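PDB 2GIY: glycoprotein E from Human herpesvirus 1, which forms with gI a viral receptor for the Fc part of host IgG and is required for cell-to-cell spread of the virus in epithelial cells. Local coordinates for residues E19-S24 and G160-S165; F29-S34 and L133-A138; W51-V56 and G144-V149; S93-R98 and P122-Q127. All blocks are in the same frame, centred on the assembly; numbering follows the deposited sequence.

How the contacts relate
Contacts 1 and 3 are the buried ones and belong to one mixed sheet: contact 1 adds the edge strand 20-22 in parallel to strand 155-165, and contact 3 pairs 45-54 with 144-152 antiparallel near the centre of the chain. Contact 2 lies in the smaller antiparallel sheet and is partly buried. Contact 4 spans the two sheets by side chains alone, with no hydrogen bond between its segments. Backbone ladders thus dominate contacts 1 to 3, whereas contact 4 rests on a leucine pair and a cation-pi contact. Trp51 of contact 3 touches Leu133 of contact 2 and Trp126 of contact 4, joining the sheets in the interior.

Contact 1: E19-S24 and G160-S165; sequences EAILFS and GHITIS
His161 opens the pairing of 160-165 with 19-24: its imidazole lies obliquely against the Glu19 carboxylate, the two planes 44° apart, with NE2 3.7 Å from Glu19 CD. The next residue, Ile162, offers its CG2 branch, which stands 3.8 Å from Ile21 CG1 and makes an apolar contact on the same face as Ile164. From Thr163 onward the parallel ladder is regular. Thr163 N donates to Glu19 O at 2.9 Å, and Thr163 O takes the N-H of Ile21. A water donates to Glu19 O and is also hydrogen-bonded to Thr163 OG1, so that the Glu19 carbonyl is held twice. Ile164 CG2 comes obliquely to the Phe23 ring, 4.0 Å from Phe23 CD2; a chi1 of -56° leaves CG1 turned to Ile21 CB. Ser165 closes the ladder. Its N-H meets Ile21 O at 3.1 Å, its O accepts from Phe23 N at 3.0 Å, and the Phe23 ring leans on its backbone, CE2 3.3 Å from Ser165 CA. Strands 20-22 and 160-165 are only 10° from parallel, their axes 4.6 Å apart at closest approach, consistent with the A'-G pairing of an Ig V domain. Strand 20-22 is an outermost strand of the mixed sheet within this chain, while strand 155-165 is bonded on its other edge to strand 144-152, and Phe29 of strand 29-30 packs on Ile21 and Ile164.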
loop_
_atom_site.group_PDB
_atom_site.type_symbol
_atom_site.label_atom_id
_atom_site.label_comp_id
_atom_site.label_asym_id
_atom_site.label_seq_id
_atom_site.Cartn_x
_atom_site.Cartn_y
_atom_site.Cartn_z
ATOM N N GLU A 19 -12.307 -0.807 -1.656
ATOM C CA GLU A 19 -12.371 -2.260 -1.509
ATOM C C GLU A 19 -13.662 -2.881 -2.039
ATOM O O GLU A 19 -13.791 -4.105 -2.071
ATOM C CB GLU A 19 -12.192 -2.660 -0.039
ATOM C CG GLU A 19 -10.804 -2.373 0.526
ATOM C CD GLU A 19 -10.613 -2.926 1.928
ATOM O OE1 GLU A 19 -11.601 -3.406 2.527
ATOM O OE2 GLU A 19 -9.474 -2.876 2.436
ATOM N N ALA A 20 -14.614 -2.052 -2.454
ATOM C CA ALA A 20 -15.871 -2.587 -2.967
ATOM C C ALA A 20 -16.631 -1.657 -3.898
ATOM O O ALA A 20 -16.595 -0.432 -3.754
ATOM C CB ALA A 20 -16.777 -2.988 -1.799
ATOM N N ILE A 21 -17.316 -2.261 -4.863
ATOM C CA ILE A 21 -18.148 -1.539 -5.809
ATOM C C ILE A 21 -19.474 -2.283 -5.852
ATOM O O ILE A 21 -19.538 -3.421 -6.314
ATOM C CB ILE A 21 -17.567 -1.536 -7.241
ATOM C CG1 ILE A 21 -16.226 -0.804 -7.267
ATOM C CG2 ILE A 21 -18.547 -0.855 -8.193
ATOM C CD1 ILE A 21 -15.535 -0.852 -8.625
ATOM N N LEU A 22 -20.527 -1.650 -5.352
ATOM C CA LEU A 22 -21.845 -2.267 -5.372
ATOM C C LEU A 22 -22.558 -1.738 -6.604
ATOM O O LEU A 22 -22.575 -0.528 -6.846
ATOM C CB LEU A 22 -22.632 -1.903 -4.107
ATOM C CG LEU A 22 -22.344 -2.684 -2.818
ATOM C CD1 LEU A 22 -22.839 -4.116 -2.975
ATOM C CD2 LEU A 22 -20.853 -2.664 -2.503
ATOM N N PHE A 23 -23.127 -2.638 -7.397
ATOM C CA PHE A 23 -23.836 -2.227 -8.598
ATOM C C PHE A 23 -25.209 -2.880 -8.697
ATOM O O PHE A 23 -25.458 -3.923 -8.094
ATOM C CB PHE A 23 -23.011 -2.569 -9.846
ATOM C CG PHE A 23 -22.976 -4.041 -10.183
ATOM C CD1 PHE A 23 -24.014 -4.631 -10.905
ATOM C CD2 PHE A 23 -21.902 -4.831 -9.788
ATOM C CE1 PHE A 23 -23.985 -5.992 -11.232
ATOM C CE2 PHE A 23 -21.860 -6.193 -10.106
ATOM C CZ PHE A 23 -22.906 -6.774 -10.833
ATOM N N SER A 24 -26.095 -2.249 -9.458
ATOM C CA SER A 24 -27.433 -2.781 -9.685
ATOM C C SER A 24 -27.432 -3.250 -11.134
ATOM O O SER A 24 -26.820 -2.615 -11.994
ATOM C CB SER A 24 -28.493 -1.694 -9.478
ATOM O OG SER A 24 -28.533 -1.280 -8.122
ATOM N N GLY A 160 -4.182 -5.365 -4.774
ATOM C CA GLY A 160 -5.343 -4.839 -4.090
ATOM C C GLY A 160 -6.545 -5.679 -4.453
ATOM O O GLY A 160 -6.492 -6.457 -5.410
ATOM N N HIS A 161 -7.622 -5.545 -3.688
ATOM C CA HIS A 161 -8.829 -6.303 -3.980
ATOM C C HIS A 161 -10.055 -5.405 -4.027
ATOM O O HIS A 161 -10.114 -4.363 -3.362
ATOM C CB HIS A 161 -9.042 -7.411 -2.941
ATOM C CG HIS A 161 -9.282 -6.905 -1.550
ATOM N ND1 HIS A 161 -8.276 -6.406 -0.751
ATOM C CD2 HIS A 161 -10.419 -6.820 -0.817
ATOM C CE1 HIS A 161 -8.779 -6.037 0.414
ATOM N NE2 HIS A 161 -10.079 -6.276 0.399
ATOM N N ILE A 162 -11.027 -5.816 -4.835
ATOM C CA ILE A 162 -12.279 -5.095 -4.980
ATOM C C ILE A 162 -13.408 -6.106 -5.096
ATOM O O ILE A 162 -13.388 -6.951 -5.989
ATOM C CB ILE A 162 -12.335 -4.249 -6.272
ATOM C CG1 ILE A 162 -11.095 -3.367 -6.401
ATOM C CG2 ILE A 162 -13.590 -3.376 -6.256
ATOM C CD1 ILE A 162 -11.048 -2.612 -7.717
ATOM N N THR A 163 -14.374 -6.045 -4.184
ATOM C CA THR A 163 -15.516 -6.935 -4.287
ATOM C C THR A 163 -16.504 -6.156 -5.142
ATOM O O THR A 163 -17.013 -5.102 -4.740
ATOM C CB THR A 163 -16.147 -7.248 -2.915
ATOM O OG1 THR A 163 -15.238 -8.036 -2.139
ATOM C CG2 THR A 163 -17.439 -8.036 -3.098
ATOM N N ILE A 164 -16.747 -6.669 -6.340
ATOM C CA ILE A 164 -17.646 -6.032 -7.287
ATOM C C ILE A 164 -18.883 -6.895 -7.408
ATOM O O ILE A 164 -18.817 -8.009 -7.929
ATOM C CB ILE A 164 -16.975 -5.912 -8.659
ATOM C CG1 ILE A 164 -15.649 -5.164 -8.509
ATOM C CG2 ILE A 164 -17.903 -5.195 -9.640
ATOM C CD1 ILE A 164 -14.841 -5.060 -9.802
ATOM N N SER A 165 -20.019 -6.392 -6.940
ATOM C CA SER A 165 -21.225 -7.207 -7.014
ATOM C C SER A 165 -22.515 -6.496 -6.666
ATOM O O SER A 165 -22.525 -5.316 -6.309
ATOM C CB SER A 165 -21.078 -8.412 -6.095
ATOM O OG SER A 165 -20.914 -7.994 -4.759
HETATM O O HOH W 1 -13.430 -6.421 -1.052
#

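Contact 2: F29-S34 and L133-A138; sequences FSTNVS and LEFRDA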
loop_
_atom_site.group_PDB
_atom_site.type_symbol
_atom_site.label_atom_id
_atom_site.label_comp_id
_atom_site.label_asym_id
_atom_site.label_seq_id
_atom_site.Cartn_x
_atom_site.Cartn_y
_atom_site.Cartn_z
ATOM N N PHE A 29 -20.377 0.782 -15.360
ATOM C CA PHE A 29 -19.425 1.425 -14.474
ATOM C C PHE A 29 -18.021 0.922 -14.742
ATOM O O PHE A 29 -17.817 -0.020 -15.508
ATOM C CB PHE A 29 -19.806 1.157 -13.015
ATOM C CG PHE A 29 -19.711 -0.290 -12.617
ATOM C CD1 PHE A 29 -18.501 -0.833 -12.193
ATOM C CD2 PHE A 29 -20.833 -1.114 -12.670
ATOM C CE1 PHE A 29 -18.411 -2.174 -11.824
ATOM C CE2 PHE A 29 -20.755 -2.452 -12.306
ATOM C CZ PHE A 29 -19.540 -2.985 -11.882
ATOM N N SER A 30 -17.056 1.556 -14.092
ATOM C CA SER A 30 -15.659 1.194 -14.242
ATOM C C SER A 30 -14.982 1.150 -12.882
ATOM O O SER A 30 -15.432 1.799 -11.937
ATOM C CB SER A 30 -14.954 2.230 -15.124
ATOM O OG SER A 30 -13.548 2.092 -15.055
ATOM N N THR A 31 -13.915 0.368 -12.774
ATOM C CA THR A 31 -13.172 0.319 -11.530
ATOM C C THR A 31 -12.397 1.631 -11.537
ATOM O O THR A 31 -12.328 2.310 -12.564
ATOM C CB THR A 31 -12.176 -0.862 -11.488
ATOM O OG1 THR A 31 -11.259 -0.762 -12.587
ATOM C CG2 THR A 31 -12.920 -2.185 -11.566
ATOM N N ASN A 32 -11.820 1.990 -10.400
ATOM C CA ASN A 32 -11.065 3.230 -10.302
ATOM C C ASN A 32 -9.795 2.984 -9.504
ATOM O O ASN A 32 -9.606 3.534 -8.421
ATOM C CB ASN A 32 -11.920 4.306 -9.630
ATOM C CG ASN A 32 -11.217 5.643 -9.548
ATOM O OD1 ASN A 32 -10.667 6.130 -10.539
ATOM N ND2 ASN A 32 -11.237 6.250 -8.368
ATOM N N VAL A 33 -8.936 2.131 -10.049
ATOM C CA VAL A 33 -7.677 1.794 -9.410
ATOM C C VAL A 33 -6.607 2.786 -9.842
ATOM O O VAL A 33 -6.547 3.174 -11.009
ATOM C CB VAL A 33 -7.220 0.373 -9.811
ATOM C CG1 VAL A 33 -5.910 0.024 -9.118
ATOM C CG2 VAL A 33 -8.301 -0.638 -9.456
ATOM N N SER A 34 -5.779 3.203 -8.892
ATOM C CA SER A 34 -4.692 4.127 -9.177
ATOM C C SER A 34 -3.396 3.385 -8.899
ATOM O O SER A 34 -3.216 2.806 -7.824
ATOM C CB SER A 34 -4.788 5.365 -8.283
ATOM O OG SER A 34 -3.773 6.294 -8.613
ATOM N N LEU A 133 -11.090 -1.854 -15.306
ATOM C CA LEU A 133 -12.054 -2.715 -15.979
ATOM C C LEU A 133 -13.383 -1.990 -16.093
ATOM O O LEU A 133 -13.802 -1.302 -15.163
ATOM C CB LEU A 133 -12.280 -3.997 -15.173
ATOM C CG LEU A 133 -11.084 -4.910 -14.908
ATOM C CD1 LEU A 133 -11.535 -6.065 -14.015
ATOM C CD2 LEU A 133 -10.525 -5.430 -16.228
ATOM N N GLU A 134 -14.051 -2.157 -17.229
ATOM C CA GLU A 134 -15.349 -1.540 -17.429
ATOM C C GLU A 134 -16.410 -2.614 -17.597
ATOM O O GLU A 134 -16.200 -3.597 -18.306
ATOM C CB GLU A 134 -15.339 -0.629 -18.659
ATOM C CG GLU A 134 -14.817 0.764 -18.377
ATOM C CD GLU A 134 -15.061 1.715 -19.528
ATOM O OE1 GLU A 134 -16.134 1.616 -20.160
ATOM O OE2 GLU A 134 -14.187 2.568 -19.791
ATOM N N PHE A 135 -17.543 -2.417 -16.930
ATOM C CA PHE A 135 -18.666 -3.346 -16.995
ATOM C C PHE A 135 -19.860 -2.643 -17.636
ATOM O O PHE A 135 -20.359 -1.646 -17.109
ATOM C CB PHE A 135 -19.046 -3.822 -15.588
ATOM C CG PHE A 135 -17.951 -4.580 -14.883
ATOM C CD1 PHE A 135 -16.836 -3.916 -14.379
ATOM C CD2 PHE A 135 -18.039 -5.960 -14.720
ATOM C CE1 PHE A 135 -15.824 -4.618 -13.720
ATOM C CE2 PHE A 135 -17.032 -6.669 -14.062
ATOM C CZ PHE A 135 -15.924 -5.994 -13.562
ATOM N N ARG A 136 -20.306 -3.159 -18.777
ATOM C CA ARG A 136 -21.442 -2.589 -19.499
ATOM C C ARG A 136 -22.671 -3.463 -19.274
ATOM O O ARG A 136 -22.584 -4.688 -19.360
ATOM C CB ARG A 136 -21.141 -2.514 -21.004
ATOM C CG ARG A 136 -20.158 -1.419 -21.426
ATOM C CD ARG A 136 -18.748 -1.649 -20.891
ATOM N NE ARG A 136 -17.833 -0.588 -21.321
ATOM C CZ ARG A 136 -17.357 -0.460 -22.557
ATOM N NH1 ARG A 136 -17.698 -1.332 -23.498
ATOM N NH2 ARG A 136 -16.548 0.549 -22.858
ATOM N N ASP A 137 -23.806 -2.831 -18.994
ATOM C CA ASP A 137 -25.051 -3.551 -18.739
ATOM C C ASP A 137 -24.767 -4.689 -17.759
ATOM O O ASP A 137 -25.159 -5.836 -17.978
ATOM C CB ASP A 137 -25.620 -4.100 -20.052
ATOM C CG ASP A 137 -27.065 -4.552 -19.919
ATOM O OD1 ASP A 137 -27.747 -4.096 -18.979
ATOM O OD2 ASP A 137 -27.523 -5.351 -20.762
ATOM N N ALA A 138 -24.076 -4.341 -16.677
ATOM C CA ALA A 138 -23.685 -5.288 -15.638
ATOM C C ALA A 138 -24.829 -6.194 -15.196
ATOM O O ALA A 138 -25.976 -5.764 -15.094
ATOM C CB ALA A 138 -23.127 -4.528 -14.435
#
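Phe29 and Phe135 face each other as a hydrogen-bonded pair of an antiparallel ladder, in the smaller sheet of this Ig V-like domain. Two backbone bonds join them: Phe135 N donates to Phe29 O at 2.8 Å, and Phe29 N to Phe135 O at 3.0 Å. Their side chains share one face of the sheet. The ring planes are 16° apart and the centroids 4.9 Å, but the rings are slid so far that they barely overlap; Phe29 CE1 comes within 3.5 Å of Phe135 CD1. Over one face of the Phe29 ring lies instead Phe135 CB, 4.0 Å from the centroid and 19° off the normal, a CH-pi contact. A chi1 of 65° puts Phe29 CG between its own N and carbonyl carbon, which brings the ring over Phe135 CB, and CE2 also meets Ala138 CB. The ring of Phe23 packs on Phe29 as well. Leu133 is the third large contributor, and its backbone is gripped at both polar atoms by Thr31. Leu133 O accepts from Thr31 N; Thr31 OG1, also hydrogen-bonded to Asn132 OD1, accepts from Leu133 N at 2.9 Å.

Contact 3: W51-V56 and G144-V149; sequences WLRFDV and GLYLCV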
loop_
_atom_site.group_PDB
_atom_site.type_symbol
_atom_site.label_atom_id
_atom_site.label_comp_id
_atom_site.label_asym_id
_atom_site.label_seq_id
_atom_site.Cartn_x
_atom_site.Cartn_y
_atom_site.Cartn_z
ATOM N N TRP A 51 -5.399 -8.960 -13.583
ATOM C CA TRP A 51 -6.693 -8.977 -12.918
ATOM C C TRP A 51 -7.090 -10.432 -12.715
ATOM O O TRP A 51 -7.042 -11.234 -13.649
ATOM C CB TRP A 51 -7.781 -8.280 -13.750
ATOM C CG TRP A 51 -7.793 -6.792 -13.601
ATOM C CD1 TRP A 51 -7.245 -5.877 -14.456
ATOM C CD2 TRP A 51 -8.359 -6.043 -12.518
ATOM N NE1 TRP A 51 -7.437 -4.606 -13.971
ATOM C CE2 TRP A 51 -8.118 -4.678 -12.784
ATOM C CE3 TRP A 51 -9.048 -6.394 -11.348
ATOM C CZ2 TRP A 51 -8.538 -3.656 -11.919
ATOM C CZ3 TRP A 51 -9.468 -5.375 -10.483
ATOM C CH2 TRP A 51 -9.210 -4.024 -10.778
ATOM N N LEU A 52 -7.467 -10.765 -11.488
ATOM C CA LEU A 52 -7.895 -12.115 -11.149
ATOM C C LEU A 52 -9.336 -12.007 -10.664
ATOM O O LEU A 52 -9.698 -11.031 -10.007
ATOM C CB LEU A 52 -7.011 -12.692 -10.038
ATOM C CG LEU A 52 -5.511 -12.730 -10.336
ATOM C CD1 LEU A 52 -4.764 -13.252 -9.109
ATOM C CD2 LEU A 52 -5.246 -13.613 -11.555
ATOM N N ARG A 53 -10.154 -12.999 -11.004
ATOM C CA ARG A 53 -11.565 -13.023 -10.622
ATOM C C ARG A 53 -11.845 -14.302 -9.825
ATOM O O ARG A 53 -11.455 -15.395 -10.233
ATOM C CB ARG A 53 -12.437 -12.990 -11.887
ATOM C CG ARG A 53 -13.943 -12.955 -11.651
ATOM C CD ARG A 53 -14.710 -13.037 -12.976
ATOM N NE ARG A 53 -14.343 -14.240 -13.723
ATOM C CZ ARG A 53 -14.874 -14.611 -14.887
ATOM N NH1 ARG A 53 -15.816 -13.874 -15.466
ATOM N NH2 ARG A 53 -14.455 -15.727 -15.475
ATOM N N PHE A 54 -12.524 -14.165 -8.694
ATOM C CA PHE A 54 -12.836 -15.319 -7.862
ATOM C C PHE A 54 -14.327 -15.474 -7.625
ATOM O O PHE A 54 -15.028 -14.507 -7.307
ATOM C CB PHE A 54 -12.121 -15.202 -6.512
ATOM C CG PHE A 54 -10.623 -15.296 -6.609
ATOM C CD1 PHE A 54 -9.984 -16.532 -6.571
ATOM C CD2 PHE A 54 -9.853 -14.148 -6.756
ATOM C CE1 PHE A 54 -8.594 -16.624 -6.679
ATOM C CE2 PHE A 54 -8.464 -14.225 -6.866
ATOM C CZ PHE A 54 -7.831 -15.470 -6.828
ATOM N N ASP A 55 -14.804 -16.699 -7.796
ATOM C CA ASP A 55 -16.207 -17.018 -7.571
ATOM C C ASP A 55 -16.508 -16.844 -6.082
ATOM O O ASP A 55 -15.693 -17.210 -5.227
ATOM C CB ASP A 55 -16.479 -18.467 -7.987
ATOM C CG ASP A 55 -17.880 -18.929 -7.623
ATOM O OD1 ASP A 55 -18.843 -18.515 -8.297
ATOM O OD2 ASP A 55 -18.014 -19.709 -6.654
ATOM N N VAL A 56 -17.671 -16.273 -5.779
ATOM C CA VAL A 56 -18.095 -16.067 -4.398
ATOM C C VAL A 56 -19.401 -16.833 -4.185
ATOM O O VAL A 56 -20.483 -16.344 -4.505
ATOM C CB VAL A 56 -18.317 -14.562 -4.087
ATOM C CG1 VAL A 56 -18.780 -14.383 -2.634
ATOM C CG2 VAL A 56 -17.020 -13.793 -4.305
ATOM N N GLY A 144 -18.387 -10.855 -7.940
ATOM C CA GLY A 144 -17.312 -11.694 -7.453
ATOM C C GLY A 144 -16.214 -10.899 -6.784
ATOM O O GLY A 144 -16.338 -9.686 -6.590
ATOM N N LEU A 145 -15.139 -11.586 -6.419
ATOM C CA LEU A 145 -14.010 -10.933 -5.782
ATOM C C LEU A 145 -12.916 -10.759 -6.822
ATOM O O LEU A 145 -12.424 -11.738 -7.391
ATOM C CB LEU A 145 -13.494 -11.772 -4.613
ATOM C CG LEU A 145 -12.195 -11.290 -3.962
ATOM C CD1 LEU A 145 -12.377 -9.878 -3.423
ATOM C CD2 LEU A 145 -11.798 -12.245 -2.844
ATOM N N TYR A 146 -12.549 -9.507 -7.072
ATOM C CA TYR A 146 -11.513 -9.194 -8.047
ATOM C C TYR A 146 -10.237 -8.719 -7.369
ATOM O O TYR A 146 -10.280 -7.941 -6.418
ATOM C CB TYR A 146 -11.997 -8.097 -9.005
ATOM C CG TYR A 146 -13.139 -8.508 -9.906
ATOM C CD1 TYR A 146 -14.420 -8.727 -9.392
ATOM C CD2 TYR A 146 -12.935 -8.701 -11.272
ATOM C CE1 TYR A 146 -15.469 -9.132 -10.218
ATOM C CE2 TYR A 146 -13.981 -9.105 -12.107
ATOM C CZ TYR A 146 -15.242 -9.316 -11.571
ATOM O OH TYR A 146 -16.274 -9.703 -12.393
ATOM N N LEU A 147 -9.103 -9.202 -7.863
ATOM C CA LEU A 147 -7.806 -8.797 -7.347
ATOM C C LEU A 147 -6.994 -8.224 -8.502
ATOM O O LEU A 147 -6.996 -8.767 -9.610
ATOM C CB LEU A 147 -7.044 -9.990 -6.748
ATOM C CG LEU A 147 -7.181 -10.230 -5.238
ATOM C CD1 LEU A 147 -8.614 -10.604 -4.895
ATOM C CD2 LEU A 147 -6.218 -11.336 -4.804
ATOM N N CYS A 148 -6.323 -7.113 -8.242
ATOM C CA CYS A 148 -5.470 -6.493 -9.238
ATOM C C CYS A 148 -4.070 -6.673 -8.672
ATOM O O CYS A 148 -3.782 -6.212 -7.566
ATOM C CB CYS A 148 -5.799 -5.008 -9.397
ATOM S SG CYS A 148 -4.791 -4.205 -10.678
ATOM N N VAL A 149 -3.213 -7.371 -9.414
ATOM C CA VAL A 149 -1.856 -7.632 -8.965
ATOM C C VAL A 149 -0.827 -7.063 -9.934
ATOM O O VAL A 149 -0.920 -7.269 -11.143
ATOM C CB VAL A 149 -1.601 -9.153 -8.831
ATOM C CG1 VAL A 149 -0.225 -9.402 -8.234
ATOM C CG2 VAL A 149 -2.693 -9.790 -7.970
#
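Trp51 lies against Cys148 across a non-hydrogen-bonded pair of the antiparallel ladder between 51-56 and 144-149. Tyr146, two residues away on the same face, can be followed outward from its backbone. Its CB sits at the edge of the Trp51 indole, 4.0 Å from CZ3, and is also near Leu52 O. The ring then turns so that CE2 and CZ lie beneath Arg53, whose CG is 4.2 Å from the ring centroid and 25° off the normal: a CH-pi contact. With Arg53 CG trans to N (chi1 -178°), its CB-CG-CD run lies along the tyrosine. At the tip, Tyr146 OH is 3.7 Å from Arg53 CD and donates to His142 O. Back at the indole, Cys148 CB rests over the six-membered ring, 3.7 Å from its centroid, with SG 4.2 Å from the same centroid, a sulfur-aromatic contact. Trp51 NE1 is bonded to Val131 O. On the other face Leu52, Phe54, Leu145 and Leu147 pack side by side; Phe54 CE2 reaches Leu147 CD1 at 4.1 Å. Four backbone bonds fix the register, among them Leu52 N to Leu147 O at 2.8 Å. Trp51 on Cys148 matches the C-strand tryptophan on F-strand cysteine of an Ig V core, though Cys148 belongs to none of the known disulfides. Tyr146 OH bonded to the carbonyl four residues earlier, with Gly144 and Cys148 two residues before and after, is the tyrosine corner of Ig V domains.

Contact 4: S93-R98 and P122-Q127; sequences SRLAVR and PGLAWQ
Strands 96-98 and 124-126 run nearly parallel, 6° apart, yet their axes stay 9.5 Å from each other and no hydrogen bond spans the gap: they face across two sheets instead of pairing within one. Leu95 and Ala96 form a classic beta bulge opposite Trp51. Leu95 meets Leu124 tip to tip, CD1 to CD2 at 3.6 Å. Ala96 CB approaches Trp126 CZ2 at 3.6 Å. Over one face of the indole lies Arg98, its chain bent at chi3; NH2 stands 3.6 Å from Trp126 CG, and CZ is 4.5 Å from the centroid of the six-membered ring, 18° off the normal, a cation-pi contact with the two planes 54° apart. Arg98 NE is hydrogen-bonded to Ser130 O and Trp126 NE1 to His117 O, which helps fix both groups. Side chains meeting across the gap between facing sheets, with no backbone bonds, are as expected in a beta sandwich, here that of the Ig V-like C-terminal domain of the gE ectodomain.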
loop_
_atom_site.group_PDB
_atom_site.type_symbol
_atom_site.label_atom_id
_atom_site.label_comp_id
_atom_site.label_asym_id
_atom_site.label_seq_id
_atom_site.Cartn_x
_atom_site.Cartn_y
_atom_site.Cartn_z
ATOM N N SER A 93 -6.733 -19.515 -14.771
ATOM C CA SER A 93 -7.016 -18.499 -15.777
ATOM C C SER A 93 -6.881 -17.104 -15.165
ATOM O O SER A 93 -7.231 -16.892 -14.003
ATOM C CB SER A 93 -8.447 -18.657 -16.306
ATOM O OG SER A 93 -8.627 -19.901 -16.958
ATOM N N ARG A 94 -6.363 -16.164 -15.950
ATOM C CA ARG A 94 -6.234 -14.779 -15.511
ATOM C C ARG A 94 -7.270 -14.003 -16.318
ATOM O O ARG A 94 -7.301 -14.100 -17.545
ATOM C CB ARG A 94 -4.825 -14.250 -15.793
ATOM C CG ARG A 94 -3.753 -14.901 -14.937
ATOM C CD ARG A 94 -2.354 -14.430 -15.305
ATOM N NE ARG A 94 -1.979 -14.830 -16.658
ATOM C CZ ARG A 94 -0.781 -14.620 -17.194
ATOM N NH1 ARG A 94 0.166 -14.013 -16.489
ATOM N NH2 ARG A 94 -0.528 -15.015 -18.435
ATOM N N LEU A 95 -8.124 -13.250 -15.630
ATOM C CA LEU A 95 -9.181 -12.483 -16.284
ATOM C C LEU A 95 -8.651 -11.506 -17.329
ATOM O O LEU A 95 -9.198 -11.389 -18.427
ATOM C CB LEU A 95 -9.997 -11.708 -15.238
ATOM C CG LEU A 95 -11.149 -10.864 -15.802
ATOM C CD1 LEU A 95 -12.239 -11.778 -16.351
ATOM C CD2 LEU A 95 -11.714 -9.959 -14.717
ATOM N N ALA A 96 -7.588 -10.795 -16.981
ATOM C CA ALA A 96 -6.999 -9.839 -17.902
ATOM C C ALA A 96 -5.569 -9.552 -17.497
ATOM O O ALA A 96 -5.214 -9.656 -16.321
ATOM C CB ALA A 96 -7.812 -8.547 -17.909
ATOM N N VAL A 97 -4.750 -9.196 -18.478
ATOM C CA VAL A 97 -3.353 -8.882 -18.228
ATOM C C VAL A 97 -2.873 -7.814 -19.202
ATOM O O VAL A 97 -3.066 -7.940 -20.412
ATOM C CB VAL A 97 -2.439 -10.116 -18.430
ATOM C CG1 VAL A 97 -0.990 -9.735 -18.153
ATOM C CG2 VAL A 97 -2.873 -11.264 -17.521
ATOM N N ARG A 98 -2.282 -6.750 -18.670
ATOM C CA ARG A 98 -1.717 -5.713 -19.522
ATOM C C ARG A 98 -0.224 -5.812 -19.234
ATOM O O ARG A 98 0.207 -5.689 -18.077
ATOM C CB ARG A 98 -2.265 -4.325 -19.168
ATOM C CG ARG A 98 -2.012 -3.292 -20.260
ATOM C CD ARG A 98 -2.692 -1.952 -19.982
ATOM N NE ARG A 98 -4.089 -1.885 -20.422
ATOM C CZ ARG A 98 -4.486 -1.879 -21.694
ATOM N NH1 ARG A 98 -3.599 -1.949 -22.675
ATOM N NH2 ARG A 98 -5.772 -1.763 -21.990
ATOM N N PRO A 122 -18.967 -11.526 -21.383
ATOM C CA PRO A 122 -20.073 -10.648 -21.770
ATOM C C PRO A 122 -20.093 -9.352 -20.969
ATOM O O PRO A 122 -20.189 -9.383 -19.744
ATOM C CB PRO A 122 -21.304 -11.506 -21.481
ATOM C CG PRO A 122 -20.811 -12.891 -21.767
ATOM C CD PRO A 122 -19.456 -12.887 -21.095
ATOM N N GLY A 123 -19.986 -8.220 -21.661
ATOM C CA GLY A 123 -20.033 -6.933 -20.987
ATOM C C GLY A 123 -18.751 -6.397 -20.370
ATOM O O GLY A 123 -18.737 -5.266 -19.888
ATOM N N LEU A 124 -17.685 -7.192 -20.379
ATOM C CA LEU A 124 -16.407 -6.768 -19.809
ATOM C C LEU A 124 -15.479 -6.227 -20.893
ATOM O O LEU A 124 -15.389 -6.791 -21.983
ATOM C CB LEU A 124 -15.719 -7.943 -19.109
ATOM C CG LEU A 124 -14.407 -7.627 -18.384
ATOM C CD1 LEU A 124 -14.686 -6.761 -17.171
ATOM C CD2 LEU A 124 -13.725 -8.924 -17.961
ATOM N N ALA A 125 -14.782 -5.137 -20.588
ATOM C CA ALA A 125 -13.861 -4.548 -21.552
ATOM C C ALA A 125 -12.761 -3.753 -20.869
ATOM O O ALA A 125 -12.949 -3.224 -19.769
ATOM C CB ALA A 125 -14.620 -3.647 -22.525
ATOM N N TRP A 126 -11.611 -3.697 -21.536
ATOM C CA TRP A 126 -10.450 -2.954 -21.062
ATOM C C TRP A 126 -10.749 -1.486 -21.312
ATOM O O TRP A 126 -11.012 -1.086 -22.455
ATOM C CB TRP A 126 -9.205 -3.310 -21.882
ATOM C CG TRP A 126 -8.270 -4.330 -21.298
ATOM C CD1 TRP A 126 -7.818 -5.460 -21.912
ATOM C CD2 TRP A 126 -7.604 -4.274 -20.028
ATOM N NE1 TRP A 126 -6.910 -6.111 -21.111
ATOM C CE2 TRP A 126 -6.758 -5.404 -19.950
ATOM C CE3 TRP A 126 -7.635 -3.377 -18.953
ATOM C CZ2 TRP A 126 -5.952 -5.663 -18.837
ATOM C CZ3 TRP A 126 -6.832 -3.634 -17.846
ATOM C CH2 TRP A 126 -6.000 -4.769 -17.798
ATOM N N GLN A 127 -10.714 -0.678 -20.262
ATOM C CA GLN A 127 -10.937 0.744 -20.451
ATOM C C GLN A 127 -9.774 1.170 -21.348
ATOM O O GLN A 127 -8.611 0.999 -20.976
ATOM C CB GLN A 127 -10.883 1.471 -19.106
ATOM C CG GLN A 127 -11.131 2.969 -19.213
ATOM C CD GLN A 127 -11.359 3.618 -17.864
ATOM O OE1 GLN A 127 -10.526 4.597 -17.527
ATOM N NE2 GLN A 127 -12.277 3.246 -17.134
#